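Local coordinates for protein cellulosomal scaffoldin (Bacteroides cellulosolvens, PDB 2XBT) that probably binds cellulose through this family 3b carbohydrate-binding module, one domain of a large secreted scaffoldin of the cellulosome, at residues Phe14-Ala19 with Ser132-Met137; Tyr40-Ile45 with Ile91-Gly96; Tyr49-Asp54 with Ala85-Glu90. All blocks are in the same frame, centred on the assembly; numbering follows the deposited sequence.

Interaction 1 (Phe14-Ala19 with Ser132-Met137)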
loop_
_atom_site.group_PDB
_atom_site.type_symbol
_atom_site.label_atom_id
_atom_site.label_comp_id
_atom_site.label_asym_id
_atom_site.label_seq_id
_atom_site.Cartn_x
_atom_site.Cartn_y
_atom_site.Cartn_z
ATOM N N PHE A 14 -5.174 -6.966 0.397
ATOM C CA PHE A 14 -4.753 -6.315 -0.827
ATOM C C PHE A 14 -5.510 -6.901 -2.016
ATOM O O PHE A 14 -5.774 -8.106 -2.059
ATOM C CB PHE A 14 -3.244 -6.528 -1.044
ATOM C CG PHE A 14 -2.700 -5.842 -2.268
ATOM C CD1 PHE A 14 -2.167 -4.565 -2.181
ATOM C CD2 PHE A 14 -2.722 -6.477 -3.500
ATOM C CE1 PHE A 14 -1.674 -3.932 -3.294
ATOM C CE2 PHE A 14 -2.238 -5.854 -4.625
ATOM C CZ PHE A 14 -1.716 -4.576 -4.532
ATOM N N SER A 15 -5.864 -6.047 -2.963
ATOM C CA SER A 15 -6.288 -6.515 -4.281
ATOM C C SER A 15 -5.896 -5.509 -5.335
ATOM O O SER A 15 -5.590 -4.367 -5.026
ATOM C CB SER A 15 -7.795 -6.753 -4.335
ATOM O OG SER A 15 -8.466 -5.571 -4.705
ATOM N N ASN A 16 -5.906 -5.931 -6.594
ATOM C CA ASN A 16 -5.510 -5.050 -7.685
ATOM C C ASN A 16 -6.485 -5.157 -8.860
ATOM O O ASN A 16 -6.136 -4.859 -9.996
ATOM C CB ASN A 16 -4.069 -5.333 -8.138
ATOM C CG ASN A 16 -3.833 -6.788 -8.476
ATOM O OD1 ASN A 16 -4.779 -7.564 -8.645
ATOM N ND2 ASN A 16 -2.563 -7.175 -8.575
ATOM N N ASN A 17 -7.714 -5.567 -8.565
ATOM C CA ASN A 17 -8.735 -5.677 -9.591
ATOM C C ASN A 17 -8.393 -6.766 -10.601
ATOM O O ASN A 17 -8.792 -6.692 -11.764
ATOM C CB ASN A 17 -8.908 -4.336 -10.308
ATOM C CG ASN A 17 -9.483 -3.258 -9.403
ATOM O OD1 ASN A 17 -10.040 -3.555 -8.342
ATOM N ND2 ASN A 17 -9.360 -1.997 -9.824
ATOM N N GLY A 18 -7.640 -7.766 -10.153
ATOM C CA GLY A 18 -7.206 -8.852 -11.017
ATOM C C GLY A 18 -6.193 -8.445 -12.078
ATOM O O GLY A 18 -5.923 -9.211 -13.008
ATOM N N ALA A 19 -5.623 -7.250 -11.944
ATOM C CA ALA A 19 -4.649 -6.765 -12.921
ATOM C C ALA A 19 -3.601 -7.813 -13.305
ATOM O O ALA A 19 -3.075 -8.538 -12.453
ATOM C CB ALA A 19 -3.971 -5.502 -12.434
ATOM N N SER A 132 6.384 -5.749 -5.407
ATOM C CA SER A 132 5.115 -5.787 -4.685
ATOM C C SER A 132 3.952 -6.337 -5.509
ATOM O O SER A 132 2.873 -6.600 -4.974
ATOM C CB SER A 132 4.774 -4.406 -4.109
ATOM O OG SER A 132 5.661 -4.061 -3.045
ATOM N N TYR A 133 4.158 -6.514 -6.814
ATOM C CA TYR A 133 3.062 -7.054 -7.634
ATOM C C TYR A 133 2.868 -8.541 -7.350
ATOM O O TYR A 133 3.784 -9.345 -7.557
ATOM C CB TYR A 133 3.316 -6.847 -9.126
ATOM C CG TYR A 133 2.244 -7.484 -10.002
ATOM C CD1 TYR A 133 0.952 -6.965 -10.045
ATOM C CD2 TYR A 133 2.527 -8.608 -10.774
ATOM C CE1 TYR A 133 -0.047 -7.561 -10.856
ATOM C CE2 TYR A 133 1.552 -9.205 -11.580
ATOM C CZ TYR A 133 0.273 -8.682 -11.617
ATOM O OH TYR A 133 -0.686 -9.277 -12.415
ATOM N N PRO A 134 1.673 -8.920 -6.897
ATOM C CA PRO A 134 1.456 -10.298 -6.443
ATOM C C PRO A 134 0.811 -11.201 -7.488
ATOM O O PRO A 134 0.457 -12.346 -7.165
ATOM C CB PRO A 134 0.469 -10.112 -5.297
ATOM C CG PRO A 134 -0.386 -8.930 -5.760
ATOM C CD PRO A 134 0.462 -8.093 -6.714
ATOM N N GLY A 135 0.655 -10.714 -8.708
ATOM C CA GLY A 135 -0.119 -11.444 -9.694
ATOM C C GLY A 135 -1.539 -10.921 -9.624
ATOM O O GLY A 135 -1.799 -9.943 -8.916
ATOM N N SER A 136 -2.452 -11.552 -10.361
ATOM C CA SER A 136 -3.843 -11.109 -10.395
ATOM C C SER A 136 -4.536 -11.399 -9.077
ATOM O O SER A 136 -4.596 -12.547 -8.643
ATOM C CB SER A 136 -4.602 -11.799 -11.528
ATOM O OG SER A 136 -3.998 -11.513 -12.774
ATOM N N MET A 137 -5.057 -10.357 -8.440
ATOM C CA MET A 137 -5.845 -10.516 -7.219
ATOM C C MET A 137 -7.108 -9.680 -7.342
ATOM O O MET A 137 -7.105 -8.480 -7.073
ATOM C CB MET A 137 -5.067 -10.079 -5.974
ATOM C CG MET A 137 -3.907 -10.968 -5.589
ATOM S SD MET A 137 -3.155 -10.466 -4.022
ATOM C CE MET A 137 -4.472 -10.818 -2.886
#

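Interaction 2 (Tyr40-Ile45 with Ile91-Gly96)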
loop_
_atom_site.group_PDB
_atom_site.type_symbol
_atom_site.label_atom_id
_atom_site.label_comp_id
_atom_site.label_asym_id
_atom_site.label_seq_id
_atom_site.Cartn_x
_atom_site.Cartn_y
_atom_site.Cartn_z
ATOM N N TYR A 40 -5.419 3.127 16.655
ATOM C CA TYR A 40 -4.241 3.557 15.921
ATOM C C TYR A 40 -4.531 4.867 15.171
ATOM O O TYR A 40 -5.588 5.030 14.570
ATOM C CB TYR A 40 -3.820 2.461 14.933
ATOM C CG TYR A 40 -3.260 1.219 15.593
ATOM C CD1 TYR A 40 -1.928 1.164 15.974
ATOM C CD2 TYR A 40 -4.057 0.118 15.844
ATOM C CE1 TYR A 40 -1.394 0.029 16.576
ATOM C CE2 TYR A 40 -3.538 -1.016 16.446
ATOM C CZ TYR A 40 -2.207 -1.049 16.814
ATOM O OH TYR A 40 -1.701 -2.178 17.411
ATOM N N ASP A 41 -3.568 5.781 15.205
ATOM C CA ASP A 41 -3.674 7.074 14.537
ATOM C C ASP A 41 -3.221 6.926 13.086
ATOM O O ASP A 41 -2.049 6.635 12.828
ATOM C CB ASP A 41 -2.758 8.071 15.251
ATOM C CG ASP A 41 -2.885 9.484 14.717
ATOM O OD1 ASP A 41 -3.503 9.677 13.645
ATOM O OD2 ASP A 41 -2.356 10.412 15.376
ATOM N N LEU A 42 -4.135 7.137 12.145
ATOM C CA LEU A 42 -3.807 6.931 10.741
ATOM C C LEU A 42 -2.697 7.847 10.245
ATOM O O LEU A 42 -2.011 7.515 9.282
ATOM C CB LEU A 42 -5.032 7.068 9.847
ATOM C CG LEU A 42 -6.064 5.954 9.976
ATOM C CD1 LEU A 42 -7.237 6.271 9.069
ATOM C CD2 LEU A 42 -5.428 4.614 9.599
ATOM N N SER A 43 -2.511 8.990 10.898
ATOM C CA SER A 43 -1.458 9.920 10.470
ATOM C C SER A 43 -0.065 9.333 10.689
ATOM O O SER A 43 0.930 9.858 10.172
ATOM C CB SER A 43 -1.583 11.260 11.197
ATOM O OG SER A 43 -1.161 11.148 12.548
ATOM N N LYS A 44 0.007 8.241 11.449
ATOM C CA LYS A 44 1.281 7.588 11.716
ATOM C C LYS A 44 1.515 6.355 10.861
ATOM O O LYS A 44 2.518 5.682 11.015
ATOM C CB LYS A 44 1.406 7.217 13.189
ATOM C CG LYS A 44 1.417 8.418 14.105
ATOM C CD LYS A 44 1.560 7.977 15.548
ATOM C CE LYS A 44 1.809 9.173 16.445
ATOM N NZ LYS A 44 0.736 10.172 16.252
ATOM N N ILE A 45 0.587 6.066 9.960
ATOM C CA ILE A 45 0.713 4.906 9.087
ATOM C C ILE A 45 1.356 5.300 7.754
ATOM O O ILE A 45 0.986 6.302 7.148
ATOM C CB ILE A 45 -0.667 4.305 8.779
ATOM C CG1 ILE A 45 -1.272 3.616 10.017
ATOM C CG2 ILE A 45 -0.584 3.345 7.591
ATOM C CD1 ILE A 45 -0.689 2.249 10.320
ATOM N N ILE A 91 2.801 5.654 0.576
ATOM C CA ILE A 91 1.487 6.238 0.786
ATOM C C ILE A 91 1.347 6.639 2.249
ATOM O O ILE A 91 1.613 5.846 3.154
ATOM C CB ILE A 91 0.395 5.246 0.363
ATOM C CG1 ILE A 91 0.519 4.944 -1.134
ATOM C CG2 ILE A 91 -1.001 5.780 0.683
ATOM C CD1 ILE A 91 -0.343 3.800 -1.583
ATOM N N LYS A 92 0.949 7.886 2.478
ATOM C CA LYS A 92 0.796 8.381 3.834
ATOM C C LYS A 92 -0.652 8.754 4.035
ATOM O O LYS A 92 -1.255 9.370 3.168
ATOM C CB LYS A 92 1.658 9.620 4.058
ATOM C CG LYS A 92 3.123 9.352 4.349
ATOM C CD LYS A 92 3.783 10.640 4.831
ATOM C CE LYS A 92 5.237 10.426 5.233
ATOM N NZ LYS A 92 5.350 9.476 6.370
ATOM N N LEU A 93 -1.215 8.359 5.169
ATOM C CA LEU A 93 -2.581 8.715 5.507
ATOM C C LEU A 93 -2.503 9.962 6.364
ATOM O O LEU A 93 -1.573 10.111 7.143
ATOM C CB LEU A 93 -3.246 7.563 6.247
ATOM C CG LEU A 93 -3.290 6.297 5.386
ATOM C CD1 LEU A 93 -3.870 5.130 6.166
ATOM C CD2 LEU A 93 -4.099 6.556 4.114
ATOM N N ALA A 94 -3.447 10.879 6.187
ATOM C CA ALA A 94 -3.297 12.207 6.778
ATOM C C ALA A 94 -3.974 12.354 8.133
ATOM O O ALA A 94 -3.458 13.042 9.017
ATOM C CB ALA A 94 -3.787 13.293 5.817
ATOM N N SER A 95 -5.124 11.720 8.299
ATOM C CA SER A 95 -5.913 11.961 9.495
ATOM C C SER A 95 -6.817 10.801 9.872
ATOM O O SER A 95 -6.986 9.855 9.110
ATOM C CB SER A 95 -6.780 13.202 9.298
ATOM O OG SER A 95 -7.816 12.942 8.362
ATOM N N GLY A 96 -7.416 10.889 11.055
ATOM C CA GLY A 96 -8.402 9.904 11.444
ATOM C C GLY A 96 -7.807 8.788 12.275
ATOM O O GLY A 96 -6.594 8.705 12.495
HETATM O O HOH W 1 0.561 11.899 7.710
HETATM O O HOH W 2 3.336 9.227 8.570
HETATM O O HOH W 3 0.991 8.779 7.709
#

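Interaction 3 (Tyr49-Asp54 with Ala85-Glu90)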
loop_
_atom_site.group_PDB
_atom_site.type_symbol
_atom_site.label_atom_id
_atom_site.label_comp_id
_atom_site.label_asym_id
_atom_site.label_seq_id
_atom_site.Cartn_x
_atom_site.Cartn_y
_atom_site.Cartn_z
ATOM N N TYR A 49 4.869 0.294 -1.502
ATOM C CA TYR A 49 4.685 -0.632 -2.599
ATOM C C TYR A 49 5.959 -0.506 -3.405
ATOM O O TYR A 49 6.279 0.574 -3.890
ATOM C CB TYR A 49 3.504 -0.186 -3.458
ATOM C CG TYR A 49 3.129 -1.143 -4.570
ATOM C CD1 TYR A 49 2.084 -2.051 -4.410
ATOM C CD2 TYR A 49 3.801 -1.123 -5.791
ATOM C CE1 TYR A 49 1.722 -2.921 -5.434
ATOM C CE2 TYR A 49 3.449 -1.992 -6.823
ATOM C CZ TYR A 49 2.411 -2.888 -6.638
ATOM O OH TYR A 49 2.027 -3.756 -7.645
ATOM N N PHE A 50 6.683 -1.612 -3.521
ATOM C CA PHE A 50 8.028 -1.604 -4.095
ATOM C C PHE A 50 7.977 -2.018 -5.550
ATOM O O PHE A 50 7.243 -2.942 -5.911
ATOM C CB PHE A 50 8.924 -2.556 -3.333
ATOM C CG PHE A 50 8.995 -2.249 -1.856
ATOM C CD1 PHE A 50 9.913 -1.327 -1.382
ATOM C CD2 PHE A 50 8.155 -2.890 -0.965
ATOM C CE1 PHE A 50 9.993 -1.033 -0.023
ATOM C CE2 PHE A 50 8.215 -2.598 0.412
ATOM C CZ PHE A 50 9.148 -1.669 0.868
ATOM N N TYR A 51 8.757 -1.334 -6.377
ATOM C CA TYR A 51 8.669 -1.543 -7.818
ATOM C C TYR A 51 9.974 -1.191 -8.517
ATOM O O TYR A 51 10.895 -0.649 -7.917
ATOM C CB TYR A 51 7.528 -0.708 -8.423
ATOM C CG TYR A 51 7.809 0.787 -8.435
ATOM C CD1 TYR A 51 8.290 1.409 -9.573
ATOM C CD2 TYR A 51 7.591 1.575 -7.296
ATOM C CE1 TYR A 51 8.547 2.777 -9.592
ATOM C CE2 TYR A 51 7.848 2.942 -7.305
ATOM C CZ TYR A 51 8.324 3.532 -8.458
ATOM O OH TYR A 51 8.585 4.880 -8.489
ATOM N N THR A 52 10.025 -1.484 -9.808
ATOM C CA THR A 52 11.225 -1.267 -10.592
ATOM C C THR A 52 10.927 -0.233 -11.646
ATOM O O THR A 52 9.939 -0.341 -12.380
ATOM C CB THR A 52 11.674 -2.546 -11.306
ATOM O OG1 THR A 52 12.110 -3.506 -10.343
ATOM C CG2 THR A 52 12.814 -2.236 -12.284
ATOM N N SER A 53 11.762 0.786 -11.705
ATOM C CA SER A 53 11.551 1.857 -12.654
ATOM C C SER A 53 12.261 1.572 -13.958
ATOM O O SER A 53 13.489 1.620 -14.040
ATOM C CB SER A 53 12.043 3.194 -12.118
ATOM O OG SER A 53 11.824 4.203 -13.089
ATOM N N ASP A 54 11.454 1.250 -14.959
ATOM C CA ASP A 54 11.862 1.226 -16.344
ATOM C C ASP A 54 13.106 2.082 -16.593
ATOM O O ASP A 54 14.159 1.582 -17.002
ATOM C CB ASP A 54 10.693 1.763 -17.178
ATOM C CG ASP A 54 9.925 2.877 -16.460
ATOM O OD1 ASP A 54 10.439 4.018 -16.377
ATOM O OD2 ASP A 54 8.808 2.616 -15.976
ATOM N N ALA A 85 13.229 -4.477 -7.372
ATOM C CA ALA A 85 12.809 -3.140 -6.956
ATOM C C ALA A 85 13.961 -2.185 -6.816
ATOM O O ALA A 85 14.918 -2.469 -6.100
ATOM C CB ALA A 85 12.042 -3.204 -5.629
ATOM N N ASN A 86 13.853 -1.043 -7.483
ATOM C CA ASN A 86 14.798 0.049 -7.261
ATOM C C ASN A 86 14.099 1.318 -6.759
ATOM O O ASN A 86 14.729 2.360 -6.564
ATOM C CB ASN A 86 15.657 0.313 -8.503
ATOM C CG ASN A 86 14.837 0.750 -9.718
ATOM O OD1 ASN A 86 13.612 0.664 -9.732
ATOM N ND2 ASN A 86 15.528 1.211 -10.752
ATOM N N LYS A 87 12.786 1.210 -6.551
ATOM C CA LYS A 87 11.981 2.311 -6.055
ATOM C C LYS A 87 10.880 1.801 -5.138
ATOM O O LYS A 87 10.615 0.601 -5.067
ATOM C CB LYS A 87 11.300 3.059 -7.207
ATOM C CG LYS A 87 12.210 3.491 -8.368
ATOM C CD LYS A 87 12.752 4.900 -8.199
ATOM C CE LYS A 87 13.517 5.331 -9.448
ATOM N NZ LYS A 87 14.244 6.625 -9.277
ATOM N N TYR A 88 10.234 2.730 -4.441
ATOM C CA TYR A 88 8.978 2.429 -3.770
ATOM C C TYR A 88 8.054 3.630 -3.782
ATOM O O TYR A 88 8.505 4.776 -3.769
ATOM C CB TYR A 88 9.179 1.937 -2.342
ATOM C CG TYR A 88 9.865 2.914 -1.431
ATOM C CD1 TYR A 88 9.124 3.739 -0.572
ATOM C CD2 TYR A 88 11.243 3.029 -1.427
ATOM C CE1 TYR A 88 9.768 4.654 0.279
ATOM C CE2 TYR A 88 11.887 3.919 -0.592
ATOM C CZ TYR A 88 11.144 4.732 0.257
ATOM O OH TYR A 88 11.794 5.621 1.075
ATOM N N ILE A 89 6.760 3.352 -3.861
ATOM C CA ILE A 89 5.751 4.363 -3.618
ATOM C C ILE A 89 5.537 4.336 -2.109
ATOM O O ILE A 89 5.398 3.255 -1.529
ATOM C CB ILE A 89 4.421 3.981 -4.260
ATOM C CG1 ILE A 89 4.623 3.638 -5.737
ATOM C CG2 ILE A 89 3.400 5.115 -4.097
ATOM C CD1 ILE A 89 3.555 2.759 -6.282
ATOM N N GLU A 90 5.480 5.510 -1.492
ATOM C CA GLU A 90 5.100 5.597 -0.085
ATOM C C GLU A 90 3.798 6.345 0.039
ATOM O O GLU A 90 3.708 7.519 -0.328
ATOM C CB GLU A 90 6.167 6.299 0.756
ATOM C CG GLU A 90 5.790 6.370 2.237
ATOM C CD GLU A 90 6.966 6.760 3.115
ATOM O OE1 GLU A 90 7.188 7.971 3.304
ATOM O OE2 GLU A 90 7.667 5.854 3.608
#

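Interaction 1 (Phe14-Ala19 with Ser132-Met137)
The type I' beta turn N16-A19, at the end of strand 10-15, meets the loop Y133-M137 in this part of the CBM3 beta-sandwich, with N16 carrying most of the polar contact. Its backbone N gives a hydrogen bond to M137 O (2.9 Å, N-H...O 167°), and its OD1 accepts from M137 N at 2.8 Å. On the other branch of the amide, ND2 donates almost straight to G135 O (2.9 Å), which lies close to the amide plane. The side chain reaches the loop because CG sits between the backbone N and the carbonyl carbon (chi1 53°). An alanine here would lose both amide bonds and is likely to leave M137 N and G135 O without these mates, the loop then being freer to shift. G18 N adds a weak bond to M137 O. Beside this polar patch, M137 SD lies at the edge of the F14 ring, 4.0 Å from CD2, a Met-aromatic contact, while P134 CG packs on F14 CE2 at 3.8 Å. F14 also touches M30 of strand 22-34 and Y49 of strand 45-51, N16 rests on Y27, and S15 pairs through its backbone with N29, placing the turn against strand 22-34.

Interaction 2 (Tyr40-Ile45 with Ile91-Gly96)
L42 N donates to G96 O (2.9 Å, N-H...O 156°), the one direct hydrogen bond between the backbones of Y40-I45 and I91-G96, and the donor is tilted 29° from the carbonyl plane. Near the 3-10 segment 42-44 the chains are closest at S43 and A94, their CA atoms 4.7 Å apart, and S43 CA sends a nearly straight C-H...O contact to L93 O. Water fills in where direct bonds are lacking: one molecule lies between I45 O and L93 O, its approach to I45 O doubtfully short, and another bridges S43 O to K92 NZ. Among the side chains, L93 is central. Its CD1 packs against L42 CD2 at 3.8 Å and against I45 CG2 at 4.0 Å, I45 and L93 running side by side, while its CB presses on L42 O. L42 CB and CD1 also touch S95 O. D41 shapes the turn: with CG anti to the backbone N (chi1 -175°), OD1 accepts from S43 N at 3.0 Å in an Asx turn, the N-H arriving from above the carboxylate plane, and OD2 forms a salt bridge with K44 NZ, its hydrogen bond weak at 3.2 Å. Around the contact, strand 40-41 pairs with strand 97-98, I91 pairs with I47 within the five-stranded sheet, and I45 packs on L32 of strand 22-34 and on L10 of strand 10-15.

Interaction 3 (Tyr49-Asp54 with Ala85-Glu90)
The Y51 ring carries K87 CB over one face, 3.6 Å from the centroid and 25° off the normal, a CH-pi contact in which the CB lies toward the rim near CZ. At the ring's edge, close to its plane, are I89 N and Y49 O, and I89 CG1 touches Y51 CE2 at 3.7 Å. A chi1 of 70° folds the Y51 ring back under K87. On the sheet face of F50 and Y88, F50 CD1 meets Y88 CB at 3.5 Å, the two ring planes inclined at 51° to each other; F50 CB also touches A85 CB. The strands are antiparallel. Y49 and I89 form a hydrogen-bonded pair, with I89 N donating to Y49 O at 2.8 Å, and F50-Y88 is the non-hydrogen-bonded pair that follows. Y51 N then bonds K87 O, and Y51 O takes K87 N (3.0 Å) with N86 N as a weaker second donor: a classic beta bulge. Beyond it, S53 N donates to N86 OD1 (2.7 Å) on a lone pair, tying the loop to the bulge. The strand pair lies inside the five-stranded sheet: strand 71-82 lies beside strand 85-93, F75 touching Y51 and I89, while Y49 reaches across to I26 and M28 of strand 22-34.

Interactions 2 and 3 use the two ends of strand 85-93: residues 85-90 pair with strand 45-51, and 91-96 continue to the 3-10 turn just before that same partner strand. Their centres are 21 Å apart. Interaction 1 sets the turn after strand 10-15 of the other sheet against a loop that borders strand 45-51. Its segments touch those of interaction 3, where S132 OG lies 2.7 Å from F50 N in a hydrogen bond and F14 CZ packs on Y49 CE1 at 3.9 Å, the centres being 15 Å apart. Interactions 1 and 2 lie on opposite sides of the chain's centre. A nitrate ion, probably from the crystallisation liquor, lies about 4 Å from the side chain of Y88.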